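Local coordinates for NAD dependent epimerase/dehydratase family (uncultured archaeon MedDCM-OCT-S05-C57, PDB 5Y1F), which probably catalyses the NAD+-dependent oxidation of L-threonine at its 3-hydroxyl group, working as a monomer that binds the dinucleotide, at residues T316-M319 and I320-R324. Residues are numbered along the deposited sequence; the frame is centred on the assembly and turned at random.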
ATOM      1  N   THR A 316      -1.110 -17.011  -7.533  1.00  9.51           N
ATOM      2  CA  THR A 316      -0.928 -17.253  -8.988  1.00  9.70           C
ATOM      3  C   THR A 316      -2.239 -17.724  -9.681  1.00 10.99           C
ATOM      4  O   THR A 316      -2.560 -17.284 -10.722  1.00 11.80           O
ATOM      5  CB  THR A 316       0.249 -18.216  -9.222  1.00 10.21           C
ATOM      6  OG1 THR A 316       1.450 -17.576  -8.817  1.00 16.65           O
ATOM      7  CG2 THR A 316       0.378 -18.565 -10.660  1.00  6.41           C
ATOM      8  N   GLU A 317      -2.953 -18.617  -9.035  1.00 12.26           N
ATOM      9  CA  GLU A 317      -4.221 -19.095  -9.574  1.00 14.40           C
ATOM     10  C   GLU A 317      -5.201 -17.916  -9.730  1.00 13.03           C
ATOM     11  O   GLU A 317      -5.846 -17.814 -10.724  1.00 13.52           O
ATOM     12  CB  GLU A 317      -4.773 -20.155  -8.629  1.00 16.06           C
ATOM     13  CG  GLU A 317      -4.105 -21.492  -8.799  1.00 27.43           C
ATOM     14  CD  GLU A 317      -4.558 -22.247 -10.040  1.00 37.45           C
ATOM     15  OE1 GLU A 317      -5.415 -21.791 -10.801  1.00 43.53           O
ATOM     16  OE2 GLU A 317      -4.010 -23.303 -10.267  1.00 43.10           O
ATOM     17  N   GLU A 318      -5.302 -17.052  -8.734  1.00 11.99           N
ATOM     18  CA  GLU A 318      -6.248 -15.928  -8.833  1.00 12.57           C
ATOM     19  C   GLU A 318      -5.839 -15.011  -9.964  1.00 12.07           C
ATOM     20  O   GLU A 318      -6.650 -14.491 -10.733  1.00 12.01           O
ATOM     21  CB  GLU A 318      -6.292 -15.131  -7.531  1.00 16.40           C
ATOM     22  CG  GLU A 318      -7.100 -15.763  -6.423  1.00 19.81           C
ATOM     23  CD  GLU A 318      -8.602 -15.605  -6.586  1.00 21.94           C
ATOM     24  OE1 GLU A 318      -9.089 -15.073  -7.627  1.00 20.96           O
ATOM     25  OE2 GLU A 318      -9.315 -16.118  -5.680  1.00 28.52           O
ATOM     26  N   MET A 319      -4.559 -14.660  -9.992  1.00 10.01           N
ATOM     27  CA  MET A 319      -4.068 -13.727 -10.988  1.00 10.02           C
ATOM     28  C   MET A 319      -4.303 -14.276 -12.394  1.00 10.95           C
ATOM     29  O   MET A 319      -4.813 -13.574 -13.306  1.00 10.52           O
ATOM     30  CB  MET A 319      -2.573 -13.476 -10.790  1.00  9.27           C
ATOM     31  CG  MET A 319      -2.211 -12.686  -9.562  1.00  9.80           C
ATOM     32  SD  MET A 319      -2.775 -10.978  -9.574  1.00  9.32           S
ATOM     33  CE  MET A 319      -1.658 -10.294 -10.758  1.00  9.62           C
ATOM     34  N   ILE A 320      -3.828 -15.495 -12.626  1.00 10.95           N
ATOM     35  CA  ILE A 320      -3.886 -16.033 -13.974  1.00 11.78           C
ATOM     36  C   ILE A 320      -5.331 -16.248 -14.435  1.00 11.24           C
ATOM     37  O   ILE A 320      -5.677 -15.909 -15.594  1.00 12.48           O
ATOM     38  CB  ILE A 320      -3.046 -17.324 -14.118  1.00 13.57           C
ATOM     39  CG1 ILE A 320      -1.568 -16.966 -13.971  1.00 14.13           C
ATOM     40  CG2 ILE A 320      -3.355 -18.024 -15.461  1.00 14.41           C
ATOM     41  CD1 ILE A 320      -0.644 -18.144 -13.991  1.00 17.88           C
ATOM     42  N   THR A 321      -6.187 -16.751 -13.564  1.00 11.71           N
ATOM     43  CA  THR A 321      -7.585 -16.975 -13.948  1.00 13.50           C
ATOM     44  C   THR A 321      -8.237 -15.662 -14.396  1.00 12.19           C
ATOM     45  O   THR A 321      -8.843 -15.582 -15.477  1.00 13.56           O
ATOM     46  CB  THR A 321      -8.359 -17.654 -12.849  1.00 14.14           C
ATOM     47  OG1 THR A 321      -7.734 -18.912 -12.530  1.00 17.46           O
ATOM     48  CG2 THR A 321      -9.803 -17.867 -13.276  1.00 15.57           C
ATOM     49  N   ASN A 322      -8.112 -14.609 -13.593  1.00 10.54           N
ATOM     50  CA  ASN A 322      -8.748 -13.343 -13.902  1.00 10.38           C
ATOM     51  C   ASN A 322      -8.126 -12.692 -15.116  1.00 11.24           C
ATOM     52  O   ASN A 322      -8.823 -12.132 -15.983  1.00 10.96           O
ATOM     53  CB  ASN A 322      -8.725 -12.424 -12.686  1.00  9.72           C
ATOM     54  CG  ASN A 322      -9.806 -12.794 -11.700  1.00 10.78           C
ATOM     55  OD1 ASN A 322     -10.980 -12.545 -11.988  1.00 11.45           O
ATOM     56  ND2 ASN A 322      -9.480 -13.466 -10.616  1.00 10.69           N
ATOM     57  N   LEU A 323      -6.805 -12.757 -15.244  1.00 10.89           N
ATOM     58  CA  LEU A 323      -6.152 -12.166 -16.392  1.00 11.47           C
ATOM     59  C   LEU A 323      -6.469 -12.880 -17.691  1.00 12.10           C
ATOM     60  O   LEU A 323      -6.664 -12.220 -18.720  1.00 12.73           O
ATOM     61  CB  LEU A 323      -4.639 -12.034 -16.170  1.00 11.89           C
ATOM     62  CG  LEU A 323      -4.221 -10.996 -15.147  1.00 12.95           C
ATOM     63  CD1 LEU A 323      -2.770 -11.197 -14.779  1.00 12.15           C
ATOM     64  CD2 LEU A 323      -4.427  -9.570 -15.643  1.00 13.56           C
ATOM     65  N   ARG A 324      -6.628 -14.181 -17.620  1.00 11.52           N
ATOM     66  CA  ARG A 324      -7.022 -14.907 -18.818  1.00 13.28           C
ATOM     67  C   ARG A 324      -8.435 -14.447 -19.211  1.00 14.15           C
ATOM     68  O   ARG A 324      -8.741 -14.310 -20.406  1.00 15.09           O
ATOM     69  CB  ARG A 324      -6.986 -16.405 -18.589  1.00 14.25           C
ATOM     70  CG  ARG A 324      -5.603 -17.049 -18.675  1.00 19.85           C
ATOM     71  CD  ARG A 324      -5.654 -18.565 -18.733  1.00 25.63           C
ATOM     72  NE  ARG A 324      -6.443 -19.167 -17.668  1.00 37.43           N
ATOM     73  CZ  ARG A 324      -6.200 -20.361 -17.125  1.00 43.95           C
ATOM     74  NH1 ARG A 324      -5.175 -21.101 -17.537  1.00 50.00           N
ATOM     75  NH2 ARG A 324      -6.963 -20.800 -16.129  1.00 43.01           N
TER
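Asn322 turns its amide back toward the preceding helical turn, where ND2 donates to Glu318 O at 3.0 Å with the acceptor close to the amide plane. Its CG stands anti to its own carbonyl carbon (chi1 -79°), which lays the side chain alongside that of Glu318; carboxylate and amide planes are only 5° apart, with Glu318 OE1 3.4 Å from Asn322 ND2. The backbone N of Asn322 reaches the same carbonyl from the opposite face, giving Glu318 O two donors, while OD1 accepts from Arg325 NH2. With an alanine at this position, Glu318 O is likely to keep just the backbone donor of the two, and Arg325 to lose this acceptor. Thr321 repeats the double grip one residue earlier: its OG1 donates to Glu317 O at 2.8 Å, across the carbonyl plane from its own N-H. Thr316 and Ile320 run side by side, Thr316 CG2 meeting Ile320 CD1 at 3.5 Å, while Met319 CE approaches Leu323 CD1 more loosely at 4.3 Å. N-H to C=O bonds four residues back define an alpha-helix, and helix 312-326 is amphipathic here: Glu317 and Thr321 are exposed, whereas buried Met319 and Leu323 pack on Tyr205 of helix 199-211, Met319 also on Phe228 of strand 223-228.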